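Local coordinates for periplasmic sugar-binding domain protein (Pseudomonas fluorescens Pf-5, PDB 3H75), which probably binds a carbohydrate in the periplasm, as a two-domain solute-binding protein, at residues S21-L35 with H262-H274. Sequence-based numbering, arbitrary orientation.
Sequences SYSQFMQAAARDLGL and HFTLGGWALVALH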
loop_
_atom_site.group_PDB
_atom_site.type_symbol
_atom_site.label_atom_id
_atom_site.label_comp_id
_atom_site.label_asym_id
_atom_site.label_seq_id
_atom_site.Cartn_x
_atom_site.Cartn_y
_atom_site.Cartn_z
ATOM N N SER A 21 -3.746 1.075 -10.059
ATOM C CA SER A 21 -5.010 1.148 -9.334
ATOM C C SER A 21 -5.047 2.388 -8.443
ATOM O O SER A 21 -6.091 3.022 -8.280
ATOM C CB SER A 21 -5.214 -0.114 -8.493
ATOM O OG SER A 21 -5.453 -1.226 -9.339
ATOM N N TYR A 22 -3.894 2.729 -7.875
ATOM C CA TYR A 22 -3.764 3.897 -7.010
ATOM C C TYR A 22 -4.064 5.127 -7.874
ATOM O O TYR A 22 -4.820 6.011 -7.474
ATOM C CB TYR A 22 -2.334 3.957 -6.468
ATOM C CG TYR A 22 -2.093 4.904 -5.311
ATOM C CD1 TYR A 22 -2.030 4.432 -3.999
ATOM C CD2 TYR A 22 -1.845 6.259 -5.534
ATOM C CE1 TYR A 22 -1.711 5.282 -2.937
ATOM C CE2 TYR A 22 -1.530 7.118 -4.479
ATOM C CZ TYR A 22 -1.457 6.622 -3.187
ATOM O OH TYR A 22 -1.077 7.446 -2.156
ATOM N N SER A 23 -3.470 5.164 -9.065
ATOM C CA SER A 23 -3.674 6.269 -9.998
ATOM C C SER A 23 -5.119 6.386 -10.465
ATOM O O SER A 23 -5.684 7.480 -10.490
ATOM C CB SER A 23 -2.771 6.104 -11.225
ATOM O OG SER A 23 -1.411 6.285 -10.885
ATOM N N GLN A 24 -5.719 5.258 -10.834
ATOM C CA GLN A 24 -7.093 5.270 -11.317
ATOM C C GLN A 24 -8.066 5.772 -10.261
ATOM O O GLN A 24 -9.019 6.488 -10.583
ATOM C CB GLN A 24 -7.509 3.875 -11.794
ATOM C CG GLN A 24 -6.680 3.363 -12.963
ATOM C CD GLN A 24 -6.699 4.307 -14.151
ATOM O OE1 GLN A 24 -7.742 4.528 -14.764
ATOM N NE2 GLN A 24 -5.540 4.875 -14.480
ATOM N N PHE A 25 -7.833 5.408 -9.002
ATOM C CA PHE A 25 -8.707 5.855 -7.924
ATOM C C PHE A 25 -8.568 7.374 -7.781
ATOM O O PHE A 25 -9.560 8.081 -7.598
ATOM C CB PHE A 25 -8.339 5.162 -6.605
ATOM C CG PHE A 25 -9.393 5.292 -5.537
ATOM C CD1 PHE A 25 -10.593 4.594 -5.643
ATOM C CD2 PHE A 25 -9.198 6.123 -4.435
ATOM C CE1 PHE A 25 -11.589 4.722 -4.663
ATOM C CE2 PHE A 25 -10.188 6.258 -3.452
ATOM C CZ PHE A 25 -11.385 5.553 -3.570
HETATM N N MSE A 26 -7.336 7.871 -7.876
HETATM C CA MSE A 26 -7.091 9.305 -7.776
HETATM C C MSE A 26 -7.759 10.056 -8.919
HETATM O O MSE A 26 -8.343 11.118 -8.712
HETATM C CB MSE A 26 -5.593 9.613 -7.820
HETATM C CG MSE A 26 -4.814 9.219 -6.588
HETATM SE SE MSE A 26 -2.938 9.703 -6.775
HETATM C CE MSE A 26 -3.102 11.615 -6.547
ATOM N N GLN A 27 -7.663 9.509 -10.127
ATOM C CA GLN A 27 -8.258 10.165 -11.283
ATOM C C GLN A 27 -9.769 10.272 -11.125
ATOM O O GLN A 27 -10.371 11.273 -11.520
ATOM C CB GLN A 27 -7.885 9.421 -12.566
ATOM C CG GLN A 27 -6.383 9.385 -12.791
ATOM C CD GLN A 27 -5.997 8.823 -14.138
ATOM O OE1 GLN A 27 -6.493 7.778 -14.555
ATOM N NE2 GLN A 27 -5.092 9.511 -14.825
ATOM N N ALA A 28 -10.380 9.251 -10.534
ATOM C CA ALA A 28 -11.818 9.278 -10.311
ATOM C C ALA A 28 -12.109 10.421 -9.343
ATOM O O ALA A 28 -13.059 11.179 -9.526
ATOM C CB ALA A 28 -12.287 7.952 -9.724
ATOM N N ALA A 29 -11.274 10.551 -8.317
ATOM C CA ALA A 29 -11.445 11.610 -7.330
ATOM C C ALA A 29 -11.220 12.982 -7.958
ATOM O O ALA A 29 -11.957 13.925 -7.669
ATOM C CB ALA A 29 -10.484 11.404 -6.166
ATOM N N ALA A 30 -10.208 13.091 -8.814
ATOM C CA ALA A 30 -9.900 14.356 -9.476
ATOM C C ALA A 30 -11.065 14.827 -10.339
ATOM O O ALA A 30 -11.404 16.013 -10.346
ATOM C CB ALA A 30 -8.642 14.213 -10.333
ATOM N N ARG A 31 -11.677 13.901 -11.070
ATOM C CA ARG A 31 -12.806 14.252 -11.925
ATOM C C ARG A 31 -14.001 14.731 -11.108
ATOM O O ARG A 31 -14.635 15.732 -11.445
ATOM C CB ARG A 31 -13.227 13.053 -12.780
ATOM C CG ARG A 31 -12.244 12.686 -13.882
ATOM C CD ARG A 31 -12.854 11.681 -14.852
ATOM N NE ARG A 31 -13.082 10.373 -14.242
ATOM C CZ ARG A 31 -12.133 9.460 -14.051
ATOM N NH1 ARG A 31 -10.886 9.709 -14.424
ATOM N NH2 ARG A 31 -12.433 8.296 -13.491
ATOM N N ASP A 32 -14.299 14.016 -10.029
ATOM C CA ASP A 32 -15.431 14.357 -9.179
ATOM C C ASP A 32 -15.213 15.644 -8.387
ATOM O O ASP A 32 -16.160 16.392 -8.139
ATOM C CB ASP A 32 -15.726 13.197 -8.222
ATOM C CG ASP A 32 -17.078 13.325 -7.543
ATOM O OD1 ASP A 32 -18.088 13.513 -8.255
ATOM O OD2 ASP A 32 -17.138 13.228 -6.301
ATOM N N LEU A 33 -13.963 15.907 -8.010
ATOM C CA LEU A 33 -13.619 17.093 -7.226
ATOM C C LEU A 33 -13.282 18.328 -8.061
ATOM O O LEU A 33 -13.087 19.417 -7.516
ATOM C CB LEU A 33 -12.441 16.773 -6.300
ATOM C CG LEU A 33 -12.694 15.706 -5.231
ATOM C CD1 LEU A 33 -11.375 15.277 -4.607
ATOM C CD2 LEU A 33 -13.635 16.255 -4.175
ATOM N N GLY A 34 -13.211 18.160 -9.378
ATOM C CA GLY A 34 -12.896 19.283 -10.246
ATOM C C GLY A 34 -11.463 19.748 -10.090
ATOM O O GLY A 34 -11.179 20.946 -10.124
ATOM N N LEU A 35 -10.556 18.794 -9.913
ATOM C CA LEU A 35 -9.141 19.101 -9.754
ATOM C C LEU A 35 -8.377 18.761 -11.026
ATOM O O LEU A 35 -8.745 17.838 -11.758
ATOM C CB LEU A 35 -8.537 18.296 -8.593
ATOM C CG LEU A 35 -9.077 18.498 -7.176
ATOM C CD1 LEU A 35 -8.359 17.554 -6.212
ATOM C CD2 LEU A 35 -8.876 19.939 -6.756
ATOM N N HIS A 262 -5.180 0.156 1.007
ATOM C CA HIS A 262 -4.315 1.318 0.860
ATOM C C HIS A 262 -4.239 1.921 -0.540
ATOM O O HIS A 262 -3.712 3.021 -0.710
ATOM C CB HIS A 262 -2.904 1.018 1.400
ATOM C CG HIS A 262 -2.089 0.098 0.546
ATOM N ND1 HIS A 262 -2.578 -1.090 0.044
ATOM C CD2 HIS A 262 -0.790 0.156 0.167
ATOM C CE1 HIS A 262 -1.617 -1.724 -0.602
ATOM N NE2 HIS A 262 -0.521 -0.989 -0.542
ATOM N N PHE A 263 -4.774 1.227 -1.540
ATOM C CA PHE A 263 -4.745 1.765 -2.895
ATOM C C PHE A 263 -5.668 2.974 -2.994
ATOM O O PHE A 263 -5.624 3.715 -3.971
ATOM C CB PHE A 263 -5.159 0.703 -3.926
ATOM C CG PHE A 263 -6.643 0.437 -3.985
ATOM C CD1 PHE A 263 -7.464 1.147 -4.865
ATOM C CD2 PHE A 263 -7.217 -0.527 -3.167
ATOM C CE1 PHE A 263 -8.837 0.895 -4.922
ATOM C CE2 PHE A 263 -8.582 -0.784 -3.217
ATOM C CZ PHE A 263 -9.393 -0.074 -4.096
ATOM N N THR A 264 -6.493 3.176 -1.971
ATOM C CA THR A 264 -7.426 4.301 -1.958
ATOM C C THR A 264 -6.817 5.577 -1.378
ATOM O O THR A 264 -7.405 6.648 -1.500
ATOM C CB THR A 264 -8.676 3.991 -1.107
ATOM O OG1 THR A 264 -8.272 3.726 0.243
ATOM C CG2 THR A 264 -9.431 2.796 -1.663
ATOM N N LEU A 265 -5.646 5.475 -0.757
ATOM C CA LEU A 265 -5.045 6.640 -0.112
ATOM C C LEU A 265 -4.917 7.888 -0.977
ATOM O O LEU A 265 -5.188 8.993 -0.507
ATOM C CB LEU A 265 -3.682 6.277 0.484
ATOM C CG LEU A 265 -3.224 7.216 1.608
ATOM C CD1 LEU A 265 -2.302 6.468 2.556
ATOM C CD2 LEU A 265 -2.536 8.428 1.019
ATOM N N GLY A 266 -4.508 7.714 -2.229
ATOM C CA GLY A 266 -4.364 8.855 -3.118
ATOM C C GLY A 266 -5.660 9.629 -3.299
ATOM O O GLY A 266 -5.653 10.862 -3.362
ATOM N N GLY A 267 -6.773 8.908 -3.389
ATOM C CA GLY A 267 -8.065 9.556 -3.561
ATOM C C GLY A 267 -8.434 10.390 -2.350
ATOM O O GLY A 267 -8.914 11.522 -2.476
ATOM N N TRP A 268 -8.217 9.831 -1.166
ATOM C CA TRP A 268 -8.522 10.541 0.071
ATOM C C TRP A 268 -7.623 11.768 0.161
ATOM O O TRP A 268 -8.037 12.821 0.641
ATOM C CB TRP A 268 -8.269 9.645 1.283
ATOM C CG TRP A 268 -8.917 8.294 1.228
ATOM C CD1 TRP A 268 -8.423 7.141 1.768
ATOM C CD2 TRP A 268 -10.180 7.949 0.635
ATOM N NE1 TRP A 268 -9.295 6.102 1.552
ATOM C CE2 TRP A 268 -10.380 6.567 0.858
ATOM C CE3 TRP A 268 -11.160 8.670 -0.063
ATOM C CZ2 TRP A 268 -11.520 5.890 0.406
ATOM C CZ3 TRP A 268 -12.295 7.996 -0.511
ATOM C CH2 TRP A 268 -12.462 6.618 -0.274
ATOM N N ALA A 269 -6.381 11.621 -0.294
ATOM C CA ALA A 269 -5.430 12.724 -0.269
ATOM C C ALA A 269 -5.954 13.890 -1.102
ATOM O O ALA A 269 -5.813 15.049 -0.714
ATOM C CB ALA A 269 -4.071 12.263 -0.805
ATOM N N LEU A 270 -6.562 13.588 -2.245
ATOM C CA LEU A 270 -7.086 14.655 -3.096
ATOM C C LEU A 270 -8.278 15.349 -2.446
ATOM O O LEU A 270 -8.488 16.546 -2.653
ATOM C CB LEU A 270 -7.442 14.115 -4.486
ATOM C CG LEU A 270 -6.200 13.711 -5.297
ATOM C CD1 LEU A 270 -6.599 13.173 -6.653
ATOM C CD2 LEU A 270 -5.283 14.907 -5.469
ATOM N N VAL A 271 -9.056 14.613 -1.656
ATOM C CA VAL A 271 -10.184 15.229 -0.963
ATOM C C VAL A 271 -9.599 16.235 0.026
ATOM O O VAL A 271 -10.080 17.365 0.141
ATOM C CB VAL A 271 -11.019 14.199 -0.169
ATOM C CG1 VAL A 271 -12.055 14.923 0.690
ATOM C CG2 VAL A 271 -11.709 13.240 -1.122
ATOM N N ALA A 272 -8.555 15.820 0.740
ATOM C CA ALA A 272 -7.908 16.691 1.714
ATOM C C ALA A 272 -7.286 17.921 1.054
ATOM O O ALA A 272 -7.408 19.038 1.571
ATOM C CB ALA A 272 -6.844 15.915 2.489
ATOM N N LEU A 273 -6.618 17.728 -0.081
ATOM C CA LEU A 273 -5.994 18.853 -0.772
ATOM C C LEU A 273 -7.057 19.773 -1.349
ATOM O O LEU A 273 -6.900 20.995 -1.346
ATOM C CB LEU A 273 -5.056 18.360 -1.877
ATOM C CG LEU A 273 -3.834 17.600 -1.352
ATOM C CD1 LEU A 273 -2.918 17.242 -2.513
ATOM C CD2 LEU A 273 -3.092 18.449 -0.332
ATOM N N HIS A 274 -8.135 19.183 -1.850
ATOM C CA HIS A 274 -9.243 19.956 -2.397
ATOM C C HIS A 274 -9.751 20.897 -1.310
ATOM O O HIS A 274 -9.988 22.082 -1.553
ATOM C CB HIS A 274 -10.356 19.002 -2.849
ATOM C CG HIS A 274 -11.676 19.668 -3.086
ATOM N ND1 HIS A 274 -12.539 19.996 -2.064
ATOM C CD2 HIS A 274 -12.291 20.047 -4.233
ATOM C CE1 HIS A 274 -13.632 20.544 -2.569
ATOM N NE2 HIS A 274 -13.506 20.586 -3.882
HETATM O O HOH W 1 -5.629 6.303 -4.625
#
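Tyr22 brings its ring up against the backbone of Gly266, CZ 3.4 Å from Gly266 N, and carries its hydroxyl past Leu265 CD2 to a hydrogen bond with Asn93 OD1. A water over one face of the Tyr22 ring, toward its rim, donates to Tyr22 O and Phe263 O and weakly accepts from Gly267 N, bridging the backbones. With an alanine here, a gap would probably open against Gly266 and Leu265 and Asn93 would lose its hydroxyl partner. Phe25 sits in an aromatic cluster: the edge of Phe263 meets its face, its own edge meets the face of Trp268 (planes at 85°), and Thr264 CG2 lies over a face, 4.0 Å from the ring centroid. Met26, present as selenomethionine, sets CG against Gly266 C at 3.4 Å. Because Gly266 and Gly267 carry no CB, which would strike Met26 and Tyr22 in the one case and Phe25 in the other, the axes can approach to 7.6 Å at a crossing of -29°. Leu270 is then a knob among Met26, Ala29, Ala30 and Leu33. Leu33 CD2 makes a CH-pi contact over the His274 ring, while Leu35 CD1 reaches Leu270 CB. Running roughly parallel, both helices pack on the parallel sheet of one lobe, Met26 and Leu270 meeting Met67 of strand 65-69, with helix 319-322 against Ala29, Leu33 and Trp268.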